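Local coordinates for protein acetylxylan esterase / glucomannan deacetylase (Cellvibrio japonicus, PDB 2WAA) that removes acetyl groups from acetylated xylan and glucomannan as a carbohydrate esterase family 2 enzyme of plant cell wall breakdown, at residues T45-S59 with Q111-L125. Sequence-based numbering, arbitrary orientation. Where two conformers were deposited one is given.
Sequences TIVAGSRLTAEMQSS and QVTLKQLTLTGTQFL
R51 and T120, T53 and T118, and Q57 and T113 face each other as hydrogen-bonded pairs where strands 51-58 and 112-119 run antiparallel, their axes inclined at 165°. The bond from T120 N to R51 O measures 2.8 Å and is nearly straight at hydrogen, 171°. Two classic bulges interrupt the ladder: S50 and R51 both face T120, with S50 N 2.9 Å from T120 O, while T122 and Q123 both face A48. Between them G49 and G121, having no side chains, let the backbones close to 3.7 Å between their CA atoms. V47 pairs with F124 in a second sheet; this is the corner where both chains cross from one sheet of the N-terminal, jelly-roll-like beta-sandwich to the other, away from S141, the inferred nucleophile.

Mostly apolar side chains meet between the sheets. V47 CG1 lies beside the F124 ring, 3.4 Å from CD1, and T45 OG1 meets that ring at its edge, in plane. L119, with CG anti to its backbone N (chi1 174°), sends CD1 to 3.7 Å from V47 CB and CD2 above one face of the F124 ring, offset toward its rim. A54 CB packs on L114 CD1, at 3.6 Å.

On the other face, polar chains take over. In one conformer of Q57 a water bridges OE1 to K115 NZ, the latter also bonded to Q83; R51 instead forms a salt bridge with E87. At the far end Q111 N donates to S59 OG, 3.0 Å away.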
ATOM      1  N   THR A  45     -11.035  13.992   3.970  1.00  8.45           N
ATOM      2  CA  THR A  45     -12.294  14.657   4.305  1.00  7.49           C
ATOM      3  C   THR A  45     -12.154  16.089   3.763  1.00  8.33           C
ATOM      4  O   THR A  45     -11.042  16.630   3.628  1.00  7.87           O
ATOM      5  CB  THR A  45     -12.578  14.661   5.834  1.00  8.05           C
ATOM      6  OG1 THR A  45     -13.779  15.386   6.113  1.00 10.48           O
ATOM      7  CG2 THR A  45     -11.444  15.366   6.618  1.00  6.42           C
ATOM      8  N   ILE A  46     -13.293  16.700   3.466  1.00  8.35           N
ATOM      9  CA  ILE A  46     -13.292  18.131   3.067  1.00  8.24           C
ATOM     10  C   ILE A  46     -14.220  18.794   4.091  1.00  7.58           C
ATOM     11  O   ILE A  46     -15.286  18.254   4.408  1.00  8.19           O
ATOM     12  CB  ILE A  46     -13.878  18.318   1.683  1.00  8.45           C
ATOM     13  CG1 ILE A  46     -12.969  17.681   0.612  1.00 11.36           C
ATOM     14  CG2 ILE A  46     -13.960  19.786   1.338  1.00  8.28           C
ATOM     15  CD1 ILE A  46     -13.718  17.272  -0.616  1.00 17.51           C
ATOM     16  N   VAL A  47     -13.797  19.901   4.668  1.00  7.97           N
ATOM     17  CA  VAL A  47     -14.567  20.496   5.773  1.00  9.16           C
ATOM     18  C   VAL A  47     -14.711  21.995   5.614  1.00 10.04           C
ATOM     19  O   VAL A  47     -13.934  22.614   4.899  1.00 11.47           O
ATOM     20  CB  VAL A  47     -13.871  20.268   7.151  1.00  8.94           C
ATOM     21  CG1 VAL A  47     -13.872  18.765   7.507  1.00  9.88           C
ATOM     22  CG2 VAL A  47     -12.423  20.854   7.192  1.00 10.97           C
ATOM     23  N   ALA A  48     -15.673  22.581   6.312  1.00 10.67           N
ATOM     24  CA  ALA A  48     -15.782  24.066   6.376  1.00 10.67           C
ATOM     25  C   ALA A  48     -15.547  24.406   7.841  1.00 10.90           C
ATOM     26  O   ALA A  48     -16.363  24.062   8.687  1.00 10.45           O
ATOM     27  CB  ALA A  48     -17.173  24.529   5.899  1.00 11.45           C
ATOM     28  N   GLY A  49     -14.410  25.018   8.154  1.00 10.60           N
ATOM     29  CA  GLY A  49     -14.072  25.350   9.525  1.00 10.13           C
ATOM     30  C   GLY A  49     -12.662  25.868   9.713  1.00 12.24           C
ATOM     31  O   GLY A  49     -11.907  26.045   8.743  1.00 11.78           O
ATOM     32  N   SER A  50     -12.292  26.097  10.971  1.00 10.96           N
ATOM     33  CA  SER A  50     -11.030  26.733  11.329  1.00 11.47           C
ATOM     34  C   SER A  50     -10.019  25.776  11.983  1.00 11.58           C
ATOM     35  O   SER A  50      -8.850  26.114  12.064  1.00 11.14           O
ATOM     36  CB  SER A  50     -11.304  27.917  12.287  1.00 11.67           C
ATOM     37  OG  SER A  50     -11.869  27.442  13.541  1.00 10.51           O
ATOM     38  N   ARG A  51     -10.469  24.626  12.490  1.00 10.83           N
ATOM     39  CA  ARG A  51      -9.548  23.699  13.138  1.00  9.92           C
ATOM     40  C   ARG A  51     -10.094  22.285  12.999  1.00 10.34           C
ATOM     41  O   ARG A  51     -11.332  22.054  13.047  1.00  9.67           O
ATOM     42  CB  ARG A  51      -9.347  24.039  14.644  1.00  8.85           C
ATOM     43  CG  ARG A  51      -8.240  23.233  15.316  1.00 11.32           C
ATOM     44  CD  ARG A  51      -7.954  23.702  16.778  1.00 17.89           C
ATOM     45  NE  ARG A  51      -6.723  23.088  17.257  1.00 20.31           N
ATOM     46  CZ  ARG A  51      -6.644  22.334  18.346  1.00 24.46           C
ATOM     47  NH1 ARG A  51      -7.715  22.145  19.104  1.00 25.07           N
ATOM     48  NH2 ARG A  51      -5.491  21.765  18.685  1.00 23.79           N
ATOM     49  N   LEU A  52      -9.183  21.337  12.782  1.00  9.81           N
ATOM     50  CA  LEU A  52      -9.568  19.921  12.711  1.00  9.21           C
ATOM     51  C   LEU A  52      -8.528  19.096  13.456  1.00  8.62           C
ATOM     52  O   LEU A  52      -7.303  19.272  13.258  1.00 10.21           O
ATOM     53  CB  LEU A  52      -9.707  19.464  11.257  1.00  9.09           C
ATOM     54  CG  LEU A  52     -10.218  18.017  11.052  1.00  8.96           C
ATOM     55  CD1 LEU A  52     -11.715  17.887  11.437  1.00  9.27           C
ATOM     56  CD2 LEU A  52      -9.997  17.623   9.560  1.00  4.74           C
ATOM     57  N   THR A  53      -8.996  18.244  14.379  1.00  7.89           N
ATOM     58  CA  THR A  53      -8.107  17.370  15.135  1.00  8.14           C
ATOM     59  C   THR A  53      -8.578  15.929  14.978  1.00  7.90           C
ATOM     60  O   THR A  53      -9.746  15.674  14.690  1.00  8.88           O
ATOM     61  CB  THR A  53      -8.000  17.696  16.675  1.00  8.06           C
ATOM     62  OG1 THR A  53      -9.273  17.453  17.308  1.00  9.04           O
ATOM     63  CG2 THR A  53      -7.578  19.154  16.904  1.00  8.36           C
ATOM     64  N   ALA A  54      -7.660  15.000  15.205  1.00  7.64           N
ATOM     65  CA  ALA A  54      -7.987  13.577  15.174  1.00  7.34           C
ATOM     66  C   ALA A  54      -7.448  12.885  16.418  1.00  8.03           C
ATOM     67  O   ALA A  54      -6.353  13.209  16.882  1.00  9.43           O
ATOM     68  CB  ALA A  54      -7.337  12.977  13.967  1.00  7.35           C
ATOM     69  N   GLU A  55      -8.191  11.903  16.924  1.00  6.65           N
ATOM     70  CA  GLU A  55      -7.688  11.062  18.011  1.00  7.87           C
ATOM     71  C   GLU A  55      -7.026   9.832  17.364  1.00  8.30           C
ATOM     72  O   GLU A  55      -7.722   9.052  16.667  1.00  8.39           O
ATOM     73  CB  GLU A  55      -8.847  10.611  18.891  1.00  7.48           C
ATOM     74  CG  GLU A  55      -9.479  11.793  19.660  1.00  7.70           C
ATOM     75  CD  GLU A  55      -8.457  12.567  20.461  1.00  7.77           C
ATOM     76  OE1 GLU A  55      -7.689  11.935  21.207  1.00  6.83           O
ATOM     77  OE2 GLU A  55      -8.462  13.815  20.393  1.00 11.42           O
ATOM     78  N   MET A  56      -5.729   9.666  17.560  1.00  8.01           N
ATOM     79  CA  MET A  56      -5.018   8.573  16.912  1.00  8.25           C
ATOM     80  C   MET A  56      -4.111   7.867  17.892  1.00 10.16           C
ATOM     81  O   MET A  56      -3.823   8.382  18.966  1.00 10.70           O
ATOM     82  CB  MET A  56      -4.178   9.090  15.730  1.00  7.71           C
ATOM     83  CG  MET A  56      -5.004   9.944  14.784  1.00 10.38           C
ATOM     84  SD  MET A  56      -4.112  10.326  13.269  1.00 11.80           S
ATOM     85  CE  MET A  56      -4.231   8.741  12.417  1.00 11.74           C
ATOM     86  N   GLN A  57      -3.666   6.669  17.510  1.00  9.93           N
ATOM     87  CA  GLN A  57      -2.742   5.873  18.340  0.50 10.46           C
ATOM     88  C   GLN A  57      -2.109   4.841  17.411  1.00 11.58           C
ATOM     89  O   GLN A  57      -2.742   4.475  16.409  1.00 11.60           O
ATOM     90  CB  GLN A  57      -3.506   5.195  19.495  0.50 10.64           C
ATOM     91  CG  GLN A  57      -4.659   4.314  19.087  0.50 11.44           C
ATOM     92  CD  GLN A  57      -5.367   3.579  20.283  0.50 15.66           C
ATOM     93  OE1 GLN A  57      -5.060   3.790  21.461  0.50 17.12           O
ATOM     94  NE2 GLN A  57      -6.318   2.724  19.951  0.50 18.13           N
ATOM     95  N   SER A  58      -0.920   4.335  17.737  1.00 11.65           N
ATOM     96  CA  SER A  58      -0.368   3.202  16.988  1.00 11.27           C
ATOM     97  C   SER A  58      -0.075   2.071  17.989  1.00 12.09           C
ATOM     98  O   SER A  58      -0.006   2.327  19.200  1.00 14.04           O
ATOM     99  CB  SER A  58       0.885   3.593  16.223  1.00 10.78           C
ATOM    100  OG  SER A  58       1.971   3.793  17.114  1.00 13.94           O
ATOM    101  N   SER A  59       0.064   0.837  17.531  1.00 10.37           N
ATOM    102  CA  SER A  59       0.157  -0.253  18.494  1.00 11.05           C
ATOM    103  C   SER A  59       1.482  -0.297  19.211  1.00 12.09           C
ATOM    104  O   SER A  59       1.530  -0.752  20.377  1.00 11.09           O
ATOM    105  CB  SER A  59      -0.090  -1.601  17.833  1.00 10.83           C
ATOM    106  OG  SER A  59       0.795  -1.718  16.751  1.00  8.75           O
ATOM    107  N   GLN A 111       0.089  -1.237  13.908  1.00  8.87           N
ATOM    108  CA  GLN A 111      -1.155  -0.833  13.265  0.50  9.17           C
ATOM    109  C   GLN A 111      -1.561   0.495  13.872  1.00  9.65           C
ATOM    110  O   GLN A 111      -1.270   0.785  15.058  1.00  9.41           O
ATOM    111  CB  GLN A 111      -2.261  -1.877  13.462  0.50  9.63           C
ATOM    112  CG  GLN A 111      -2.119  -3.065  12.526  0.50  8.56           C
ATOM    113  CD  GLN A 111      -1.115  -4.028  13.033  0.50  9.25           C
ATOM    114  OE1 GLN A 111      -0.999  -4.198  14.260  0.50 11.36           O
ATOM    115  NE2 GLN A 111      -0.374  -4.700  12.116  0.50  5.02           N
ATOM    116  N   VAL A 112      -2.184   1.334  13.048  1.00  8.90           N
ATOM    117  CA  VAL A 112      -2.596   2.672  13.496  1.00  8.37           C
ATOM    118  C   VAL A 112      -4.100   2.690  13.607  1.00  9.04           C
ATOM    119  O   VAL A 112      -4.775   2.077  12.789  1.00  8.33           O
ATOM    120  CB  VAL A 112      -2.174   3.710  12.462  1.00  8.36           C
ATOM    121  CG1 VAL A 112      -2.878   5.102  12.716  1.00  7.19           C
ATOM    122  CG2 VAL A 112      -0.636   3.863  12.442  1.00 11.46           C
ATOM    123  N   THR A 113      -4.641   3.415  14.597  1.00  8.45           N
ATOM    124  CA  THR A 113      -6.089   3.531  14.733  1.00  8.45           C
ATOM    125  C   THR A 113      -6.442   5.025  14.690  1.00  9.93           C
ATOM    126  O   THR A 113      -5.802   5.839  15.363  1.00  9.90           O
ATOM    127  CB  THR A 113      -6.536   2.936  16.089  1.00  8.36           C
ATOM    128  OG1 THR A 113      -6.257   1.530  16.082  1.00 10.01           O
ATOM    129  CG2 THR A 113      -8.069   3.223  16.364  1.00 10.97           C
ATOM    130  N   LEU A 114      -7.438   5.368  13.881  1.00  9.65           N
ATOM    131  CA  LEU A 114      -8.014   6.696  13.907  1.00  9.78           C
ATOM    132  C   LEU A 114      -9.345   6.483  14.584  1.00  8.40           C
ATOM    133  O   LEU A 114     -10.146   5.657  14.122  1.00  8.25           O
ATOM    134  CB  LEU A 114      -8.247   7.203  12.480  1.00  9.29           C
ATOM    135  CG  LEU A 114      -9.112   8.465  12.450  1.00 13.73           C
ATOM    136  CD1 LEU A 114      -8.431   9.588  13.199  1.00 13.31           C
ATOM    137  CD2 LEU A 114      -9.392   8.848  10.966  1.00 17.12           C
ATOM    138  N   LYS A 115      -9.605   7.188  15.686  1.00  8.74           N
ATOM    139  CA  LYS A 115     -10.886   6.967  16.416  1.00  9.03           C
ATOM    140  C   LYS A 115     -12.003   7.928  16.001  1.00  8.31           C
ATOM    141  O   LYS A 115     -13.148   7.518  15.768  1.00  8.18           O
ATOM    142  CB  LYS A 115     -10.672   7.095  17.932  1.00  9.00           C
ATOM    143  CG  LYS A 115      -9.689   6.059  18.424  1.00 12.62           C
ATOM    144  CD  LYS A 115      -9.658   5.996  19.964  1.00 16.00           C
ATOM    145  CE  LYS A 115      -8.793   4.814  20.440  1.00 18.49           C
ATOM    146  NZ  LYS A 115      -8.702   4.773  21.939  1.00 19.91           N
ATOM    147  N   GLN A 116     -11.663   9.212  15.931  1.00  7.98           N
ATOM    148  CA  GLN A 116     -12.717  10.225  15.646  1.00  9.02           C
ATOM    149  C   GLN A 116     -12.034  11.529  15.276  1.00  7.31           C
ATOM    150  O   GLN A 116     -10.833  11.682  15.519  1.00  8.44           O
ATOM    151  CB  GLN A 116     -13.705  10.375  16.848  1.00 10.54           C
ATOM    152  CG  GLN A 116     -13.039  10.505  18.144  1.00 11.28           C
ATOM    153  CD  GLN A 116     -13.996  10.488  19.409  1.00 10.39           C
ATOM    154  OE1 GLN A 116     -13.528  10.803  20.491  1.00 10.28           O
ATOM    155  NE2 GLN A 116     -15.260  10.106  19.264  1.00 11.25           N
ATOM    156  N   LEU A 117     -12.766  12.423  14.612  1.00  8.09           N
ATOM    157  CA  LEU A 117     -12.255  13.737  14.194  0.50  6.95           C
ATOM    158  C   LEU A 117     -13.171  14.787  14.790  1.00  7.70           C
ATOM    159  O   LEU A 117     -14.411  14.598  14.770  1.00  8.12           O
ATOM    160  CB  LEU A 117     -12.357  13.876  12.669  0.50  6.87           C
ATOM    161  CG  LEU A 117     -11.573  12.992  11.706  0.50  6.76           C
ATOM    162  CD1 LEU A 117     -11.863  13.398  10.235  0.50  3.07           C
ATOM    163  CD2 LEU A 117     -10.064  13.098  12.032  0.50  6.93           C
ATOM    164  N   THR A 118     -12.588  15.894  15.256  1.00  8.16           N
ATOM    165  CA  THR A 118     -13.374  17.013  15.772  1.00  7.72           C
ATOM    166  C   THR A 118     -13.074  18.269  14.914  1.00  7.33           C
ATOM    167  O   THR A 118     -11.932  18.720  14.844  1.00  8.22           O
ATOM    168  CB  THR A 118     -13.049  17.322  17.222  1.00  8.05           C
ATOM    169  OG1 THR A 118     -13.453  16.224  18.059  1.00  9.66           O
ATOM    170  CG2 THR A 118     -13.814  18.636  17.666  1.00  8.97           C
ATOM    171  N   LEU A 119     -14.122  18.808  14.288  1.00  7.50           N
ATOM    172  CA  LEU A 119     -14.034  20.012  13.467  1.00  8.04           C
ATOM    173  C   LEU A 119     -14.566  21.164  14.292  1.00  8.75           C
ATOM    174  O   LEU A 119     -15.688  21.074  14.844  1.00  8.95           O
ATOM    175  CB  LEU A 119     -14.964  19.863  12.253  1.00  8.34           C
ATOM    176  CG  LEU A 119     -15.097  21.133  11.358  1.00  6.24           C
ATOM    177  CD1 LEU A 119     -13.770  21.438  10.673  1.00  6.62           C
ATOM    178  CD2 LEU A 119     -16.233  20.960  10.260  1.00  8.10           C
ATOM    179  N   THR A 120     -13.803  22.247  14.332  1.00  9.31           N
ATOM    180  CA  THR A 120     -14.293  23.490  14.911  1.00  9.70           C
ATOM    181  C   THR A 120     -14.731  24.289  13.695  1.00  9.93           C
ATOM    182  O   THR A 120     -13.906  24.581  12.798  1.00  9.50           O
ATOM    183  CB  THR A 120     -13.204  24.210  15.689  1.00  9.71           C
ATOM    184  OG1 THR A 120     -12.794  23.398  16.785  1.00 10.39           O
ATOM    185  CG2 THR A 120     -13.739  25.556  16.257  1.00 10.67           C
ATOM    186  N   GLY A 121     -16.013  24.626  13.600  1.00  9.66           N
ATOM    187  CA  GLY A 121     -16.472  25.236  12.337  1.00 11.24           C
ATOM    188  C   GLY A 121     -17.901  24.937  12.092  1.00 11.52           C
ATOM    189  O   GLY A 121     -18.683  24.893  13.021  1.00 12.38           O
ATOM    190  N   THR A 122     -18.258  24.733  10.838  0.50 11.37           N
ATOM    191  CA  THR A 122     -19.664  24.571  10.532  0.50 10.50           C
ATOM    192  C   THR A 122     -20.048  23.134  10.219  0.50 10.85           C
ATOM    193  O   THR A 122     -20.971  22.580  10.840  0.50 10.13           O
ATOM    194  CB  THR A 122     -20.109  25.553   9.430  0.50 10.53           C
ATOM    195  OG1 THR A 122     -19.251  25.436   8.313  0.50  8.74           O
ATOM    196  CG2 THR A 122     -20.054  26.990   9.952  0.50 12.26           C
ATOM    197  N   GLN A 123     -19.347  22.512   9.278  1.00 10.49           N
ATOM    198  CA  GLN A 123     -19.732  21.169   8.855  1.00 11.13           C
ATOM    199  C   GLN A 123     -18.656  20.393   8.087  1.00 10.40           C
ATOM    200  O   GLN A 123     -17.767  20.981   7.440  1.00  9.70           O
ATOM    201  CB  GLN A 123     -20.959  21.250   7.959  1.00 12.79           C
ATOM    202  CG  GLN A 123     -20.623  21.875   6.608  1.00 15.23           C
ATOM    203  CD  GLN A 123     -21.831  21.994   5.705  1.00 23.53           C
ATOM    204  OE1 GLN A 123     -22.554  21.021   5.485  1.00 25.22           O
ATOM    205  NE2 GLN A 123     -22.045  23.177   5.153  1.00 24.97           N
ATOM    206  N   PHE A 124     -18.757  19.069   8.157  1.00 10.96           N
ATOM    207  CA  PHE A 124     -18.020  18.240   7.237  1.00  9.89           C
ATOM    208  C   PHE A 124     -18.815  18.283   5.913  1.00 11.78           C
ATOM    209  O   PHE A 124     -20.040  18.033   5.897  1.00 11.67           O
ATOM    210  CB  PHE A 124     -17.982  16.799   7.757  1.00 10.96           C
ATOM    211  CG  PHE A 124     -17.094  16.620   8.929  1.00  9.24           C
ATOM    212  CD1 PHE A 124     -15.775  16.229   8.730  1.00  8.48           C
ATOM    213  CD2 PHE A 124     -17.548  16.882  10.230  1.00 10.52           C
ATOM    214  CE1 PHE A 124     -14.912  16.088   9.803  1.00 10.64           C
ATOM    215  CE2 PHE A 124     -16.709  16.729  11.319  1.00 11.70           C
ATOM    216  CZ  PHE A 124     -15.391  16.332  11.130  1.00 10.22           C
ATOM    217  N   LEU A 125     -18.119  18.528   4.810  1.00 10.67           N
ATOM    218  CA  LEU A 125     -18.736  18.459   3.478  1.00 12.13           C
ATOM    219  C   LEU A 125     -18.742  16.998   2.966  1.00 11.89           C
ATOM    220  O   LEU A 125     -18.194  16.140   3.644  1.00 10.52           O
ATOM    221  CB  LEU A 125     -17.989  19.430   2.568  1.00 12.14           C
ATOM    222  CG  LEU A 125     -18.079  20.903   3.064  1.00 15.01           C
ATOM    223  CD1 LEU A 125     -17.161  21.762   2.242  1.00 20.10           C
ATOM    224  CD2 LEU A 125     -19.496  21.418   2.935  1.00 19.08           C
TER
HETATM  225  O   HOH W   1     -15.707  15.046   3.956  1.00  9.26           O
HETATM  226  O   HOH W   2      -7.470   2.455  22.767  1.00 35.40           O
HETATM  227  O   HOH W   3       1.016  -4.442  16.173  1.00 29.74           O